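Local coordinates for Rab5 protein, putative (Plasmodium falciparum, PDB 3CLV) that belongs to the Ras family of P-loop nucleotide-binding proteins, as a putative Rab5, and carries guanosine-5'-diphosphate in its pocket, at residues 138-143 with 170-175; 149-154 with 195-200. One frame throughout, in Å; residues are numbered along the deposited sequence.

Contact 1. Residues 138-143 with 170-175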
# COMPACT_ATOMS: atom_id res chain seq x y z
N TRP A 138 -17.48 -8.55 -1.46
CA TRP A 138 -16.17 -8.05 -1.04
C TRP A 138 -15.62 -8.75 0.20
O TRP A 138 -14.42 -9.03 0.27
CB TRP A 138 -16.17 -6.53 -0.83
CG TRP A 138 -16.07 -5.77 -2.11
CD1 TRP A 138 -15.19 -5.99 -3.15
CD2 TRP A 138 -16.87 -4.66 -2.50
NE1 TRP A 138 -15.41 -5.09 -4.16
CE2 TRP A 138 -16.44 -4.26 -3.79
CE3 TRP A 138 -17.93 -3.97 -1.89
CZ2 TRP A 138 -17.03 -3.18 -4.48
CZ3 TRP A 138 -18.52 -2.90 -2.57
CH2 TRP A 138 -18.06 -2.52 -3.86
N VAL A 139 -16.50 -9.04 1.16
CA VAL A 139 -16.11 -9.77 2.36
C VAL A 139 -15.52 -11.15 1.99
O VAL A 139 -14.47 -11.53 2.50
CB VAL A 139 -17.28 -9.92 3.36
CG1 VAL A 139 -16.98 -10.98 4.43
CG2 VAL A 139 -17.65 -8.54 4.00
N ASN A 140 -16.21 -11.86 1.10
CA ASN A 140 -15.72 -13.15 0.59
C ASN A 140 -14.36 -13.07 -0.09
O ASN A 140 -13.50 -13.90 0.15
CB ASN A 140 -16.78 -13.81 -0.31
CG ASN A 140 -18.00 -14.27 0.47
OD1 ASN A 140 -17.89 -14.64 1.64
ND2 ASN A 140 -19.16 -14.24 -0.16
N GLN A 141 -14.14 -12.03 -0.90
CA GLN A 141 -12.85 -11.80 -1.53
C GLN A 141 -11.77 -11.52 -0.50
O GLN A 141 -10.65 -12.03 -0.59
CB GLN A 141 -12.90 -10.59 -2.47
CG GLN A 141 -13.52 -10.80 -3.80
CD GLN A 141 -13.32 -9.60 -4.73
OE1 GLN A 141 -13.10 -8.47 -4.29
NE2 GLN A 141 -13.37 -9.86 -6.03
N LEU A 142 -12.10 -10.68 0.48
CA LEU A 142 -11.11 -10.32 1.51
C LEU A 142 -10.71 -11.51 2.39
O LEU A 142 -9.51 -11.70 2.68
CB LEU A 142 -11.63 -9.17 2.39
CG LEU A 142 -11.68 -7.77 1.79
CD1 LEU A 142 -12.73 -6.96 2.56
CD2 LEU A 142 -10.32 -7.09 1.89
N LYS A 143 -11.69 -12.31 2.79
CA LYS A 143 -11.42 -13.52 3.60
C LYS A 143 -10.45 -14.49 2.92
O LYS A 143 -9.65 -15.12 3.58
CB LYS A 143 -12.71 -14.25 3.99
CG LYS A 143 -13.61 -13.39 4.86
CD LYS A 143 -14.90 -14.08 5.23
CE LYS A 143 -14.92 -14.41 6.70
NZ LYS A 143 -13.95 -15.47 7.10
N GLN A 170 -26.69 -8.73 10.88
CA GLN A 170 -26.00 -9.19 12.11
C GLN A 170 -25.72 -10.69 12.10
O GLN A 170 -24.63 -11.12 12.47
CB GLN A 170 -26.82 -8.85 13.34
CG GLN A 170 -26.82 -7.37 13.69
CD GLN A 170 -27.65 -7.08 14.92
OE1 GLN A 170 -28.84 -7.43 14.98
NE2 GLN A 170 -27.04 -6.43 15.91
N LYS A 171 -26.69 -11.50 11.65
CA LYS A 171 -26.45 -12.94 11.54
C LYS A 171 -25.35 -13.22 10.53
O LYS A 171 -24.45 -14.04 10.81
CB LYS A 171 -27.73 -13.70 11.16
CG LYS A 171 -27.57 -15.24 11.24
N TYR A 172 -25.41 -12.53 9.39
CA TYR A 172 -24.40 -12.64 8.34
C TYR A 172 -23.00 -12.38 8.91
O TYR A 172 -22.08 -13.14 8.63
CB TYR A 172 -24.69 -11.71 7.14
CG TYR A 172 -23.53 -11.68 6.16
CD1 TYR A 172 -23.33 -12.72 5.25
CD2 TYR A 172 -22.60 -10.62 6.17
CE1 TYR A 172 -22.26 -12.71 4.37
CE2 TYR A 172 -21.51 -10.60 5.26
CZ TYR A 172 -21.34 -11.65 4.38
OH TYR A 172 -20.29 -11.69 3.49
N ALA A 173 -22.87 -11.31 9.69
CA ALA A 173 -21.57 -10.91 10.24
C ALA A 173 -21.02 -11.94 11.23
O ALA A 173 -19.82 -12.23 11.22
CB ALA A 173 -21.63 -9.52 10.85
N GLN A 174 -21.90 -12.49 12.06
CA GLN A 174 -21.55 -13.58 12.99
C GLN A 174 -21.07 -14.82 12.24
O GLN A 174 -20.04 -15.42 12.58
CB GLN A 174 -22.77 -13.94 13.84
CG GLN A 174 -23.24 -12.83 14.76
CD GLN A 174 -24.53 -13.17 15.50
OE1 GLN A 174 -25.27 -12.28 15.92
NE2 GLN A 174 -24.80 -14.46 15.66
N ASP A 175 -21.80 -15.19 11.19
CA ASP A 175 -21.49 -16.37 10.42
C ASP A 175 -20.14 -16.24 9.75
O ASP A 175 -19.45 -17.23 9.51
CB ASP A 175 -22.57 -16.61 9.37
CG ASP A 175 -23.84 -17.19 9.96
OD1 ASP A 175 -24.00 -17.21 11.21
OD2 ASP A 175 -24.70 -17.62 9.16

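Contact 2. Residues 149-154 with 195-200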
# COMPACT_ATOMS: atom_id res chain seq x y z
N ILE A 149 -8.71 -7.86 9.77
CA ILE A 149 -9.77 -7.53 10.72
C ILE A 149 -10.83 -6.77 9.92
O ILE A 149 -10.59 -5.65 9.45
CB ILE A 149 -9.25 -6.69 11.92
CG1 ILE A 149 -8.18 -7.47 12.68
CG2 ILE A 149 -10.42 -6.34 12.85
CD1 ILE A 149 -7.33 -6.61 13.64
N ILE A 150 -12.00 -7.39 9.76
CA ILE A 150 -13.07 -6.84 8.92
C ILE A 150 -14.22 -6.34 9.78
O ILE A 150 -14.72 -7.06 10.66
CB ILE A 150 -13.61 -7.87 7.90
CG1 ILE A 150 -12.48 -8.39 6.99
CG2 ILE A 150 -14.76 -7.27 7.07
CD1 ILE A 150 -12.86 -9.69 6.29
N ILE A 151 -14.61 -5.09 9.53
CA ILE A 151 -15.81 -4.51 10.12
C ILE A 151 -16.82 -4.16 9.03
O ILE A 151 -16.50 -3.43 8.06
CB ILE A 151 -15.48 -3.34 11.09
CG1 ILE A 151 -16.75 -2.84 11.79
CG2 ILE A 151 -14.68 -2.19 10.38
CD1 ILE A 151 -16.41 -2.20 13.18
N LEU A 152 -18.02 -4.71 9.17
CA LEU A 152 -19.09 -4.46 8.23
C LEU A 152 -19.87 -3.29 8.79
O LEU A 152 -20.26 -3.30 9.97
CB LEU A 152 -19.97 -5.70 8.05
CG LEU A 152 -21.20 -5.58 7.17
CD1 LEU A 152 -20.78 -5.37 5.70
CD2 LEU A 152 -22.06 -6.85 7.30
N VAL A 153 -20.05 -2.25 7.98
CA VAL A 153 -20.65 -1.00 8.47
C VAL A 153 -21.98 -0.76 7.77
O VAL A 153 -22.04 -0.66 6.53
CB VAL A 153 -19.71 0.25 8.32
CG1 VAL A 153 -20.44 1.57 8.70
CG2 VAL A 153 -18.44 0.08 9.13
N ALA A 154 -23.05 -0.68 8.57
CA ALA A 154 -24.38 -0.34 8.08
C ALA A 154 -24.56 1.16 8.22
O ALA A 154 -24.93 1.66 9.29
CB ALA A 154 -25.45 -1.10 8.87
N PHE A 195 -13.72 2.83 14.62
CA PHE A 195 -12.30 2.74 14.82
C PHE A 195 -11.96 2.32 16.24
O PHE A 195 -10.92 1.72 16.46
CB PHE A 195 -11.65 4.07 14.41
CG PHE A 195 -11.78 4.33 12.94
CD1 PHE A 195 -10.82 3.82 12.06
CD2 PHE A 195 -12.88 5.01 12.42
CE1 PHE A 195 -10.94 4.03 10.70
CE2 PHE A 195 -13.03 5.22 11.07
CZ PHE A 195 -12.05 4.73 10.19
N TYR A 196 -12.88 2.58 17.18
CA TYR A 196 -12.70 2.09 18.56
C TYR A 196 -12.70 0.56 18.56
O TYR A 196 -11.82 -0.06 19.17
CB TYR A 196 -13.81 2.59 19.51
CG TYR A 196 -13.80 4.09 19.78
CD1 TYR A 196 -12.71 4.88 19.43
CD2 TYR A 196 -14.88 4.70 20.41
CE1 TYR A 196 -12.71 6.26 19.67
CE2 TYR A 196 -14.89 6.07 20.65
CZ TYR A 196 -13.81 6.84 20.28
OH TYR A 196 -13.82 8.19 20.54
N MET A 197 -13.68 -0.01 17.86
CA MET A 197 -13.84 -1.45 17.72
C MET A 197 -12.64 -2.10 17.03
O MET A 197 -12.12 -3.13 17.50
CB MET A 197 -15.14 -1.77 16.97
CG MET A 197 -16.45 -1.48 17.77
SD MET A 197 -17.95 -1.94 16.87
CE MET A 197 -17.92 -3.71 17.01
N LEU A 198 -12.21 -1.49 15.92
CA LEU A 198 -11.01 -1.94 15.21
C LEU A 198 -9.77 -1.89 16.08
O LEU A 198 -8.99 -2.84 16.11
CB LEU A 198 -10.77 -1.10 13.95
CG LEU A 198 -11.72 -1.36 12.77
CD1 LEU A 198 -11.40 -0.39 11.61
CD2 LEU A 198 -11.61 -2.82 12.31
N ALA A 199 -9.56 -0.76 16.75
CA ALA A 199 -8.40 -0.59 17.63
C ALA A 199 -8.39 -1.63 18.77
O ALA A 199 -7.34 -2.22 19.07
CB ALA A 199 -8.32 0.85 18.16
N GLU A 200 -9.55 -1.85 19.39
CA GLU A 200 -9.69 -2.91 20.42
C GLU A 200 -9.25 -4.28 19.86
O GLU A 200 -8.51 -5.02 20.50
CB GLU A 200 -11.13 -2.99 20.95
CG GLU A 200 -11.56 -1.76 21.76
CD GLU A 200 -13.07 -1.66 21.97
OE1 GLU A 200 -13.86 -2.33 21.26
OE2 GLU A 200 -13.48 -0.87 22.85

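Contact 1. Residues 138-143 with 170-175
The phenol ring of Tyr-172 meets Val-139 at a slant, with methyl CG1 of Val-139 lying 4.4 Å from CZ of Tyr-172. The other flat group, the indole of Trp-138, turns away from the helix of Tyr-172; OE1 of Gln-141, one turn further along, lies in the indole plane at its edge, and Arg-134 makes a cation-pi contact with the indole ring.

The closest approach belongs to the phenol oxygen. OH of Tyr-172 is 3.5 Å from both CB and CG1 of Val-139, while CG2 of Val-139 stands further off, at 4.1 Å. The two side chains come from opposite directions, so the far end of the phenol butts against the isopropyl group. Tyr-172 extends toward the neighbouring helix because its CG is anti to the backbone N (chi1 171°), which lets one long side chain span backbones whose nearest CA atoms, those of Val-139 and Ala-173, are 9.7 Å apart. Beside this pair, OD1 of Asn-140 comes to 4.2 Å from OH of Tyr-172, too far for a hydrogen bond. Leu-178 touches both Val-139 and Tyr-172.

With 98 Å² buried and neither a hydrogen bond nor a salt bridge between the segments, the helices are joined here by van der Waals contact alone. Val-139 is buried, Asn-140 exposed and Tyr-172 partly so, consistent with a phenol oxygen at the edge of the hydrocarbon packing, with no directional bond across the contact to fix its position.

Contact 2. Residues 149-154 with 195-200
Strand 149-154 and helix 195-200 run nearly antiparallel, at 159° between their N-to-C directions, with their short axes 9.5 Å apart at closest approach. The backbones come nearest at Ile-149 and Leu-198, whose CA atoms are 7.3 Å apart. Alternation along the strand sends Ile-149 and Ile-151 toward the helix and Ile-150 to the other face.

Leu-198 and Ile-151 make up the larger part of the contact. Methyl CD2 of Leu-198 touches both isoleucines, 3.8 Å from CG2 of Ile-149 and 3.7 Å from CG2 of Ile-151, while its CG lies 3.9 Å from the same Ile-151 CG2. Leu-198 slides past Ile-149 in the opposite direction and passes Ile-151 at a slant. In Ile-151, CG1 is anti to the backbone N (chi1 -175°), and this divides the side chain's work: CG2 serves Leu-198, whereas CD1 reaches Met-197, 4.0 Å from SD of Met-197. There the two side chains cross at about a right angle. The interface is wholly apolar, burying 230 Å².

Backbone hydrogen bonds hold the strand between 119-125, through Ala-120 and Val-122, and 179-183, through Leu-179. Met-197 and Ile-151 both also touch Ile-181, so helix 191-206 rests on adjacent strands; Phe-195 extends its footing toward strand 92-99 by an edge-to-face stack with Phe-95.

Overall arrangement
The centres of contacts 1 and 2 lie about 13 Å apart, and strand 149-155, which carries one side of contact 2, also touches the helices of contact 1 with its other face. Helices 129-145 and 166-175 of contact 1 flank one face of the mixed sheet, and helix 191-206 of contact 2 flanks the other, giving the alpha/beta/alpha sandwich of the Ras fold. The segments alternate along the chain: 138-143, 149-154, 170-175, then 195-200. Leu-142 and Lys-143 pack on Ile-150, and Tyr-172 on Leu-152, whereas Ile-149 and Ile-151, alternating with them, face helix 191-206. Both contacts thus belong to the body of the domain that presents the nucleotide pocket, where guanosine-5'-diphosphate is bound.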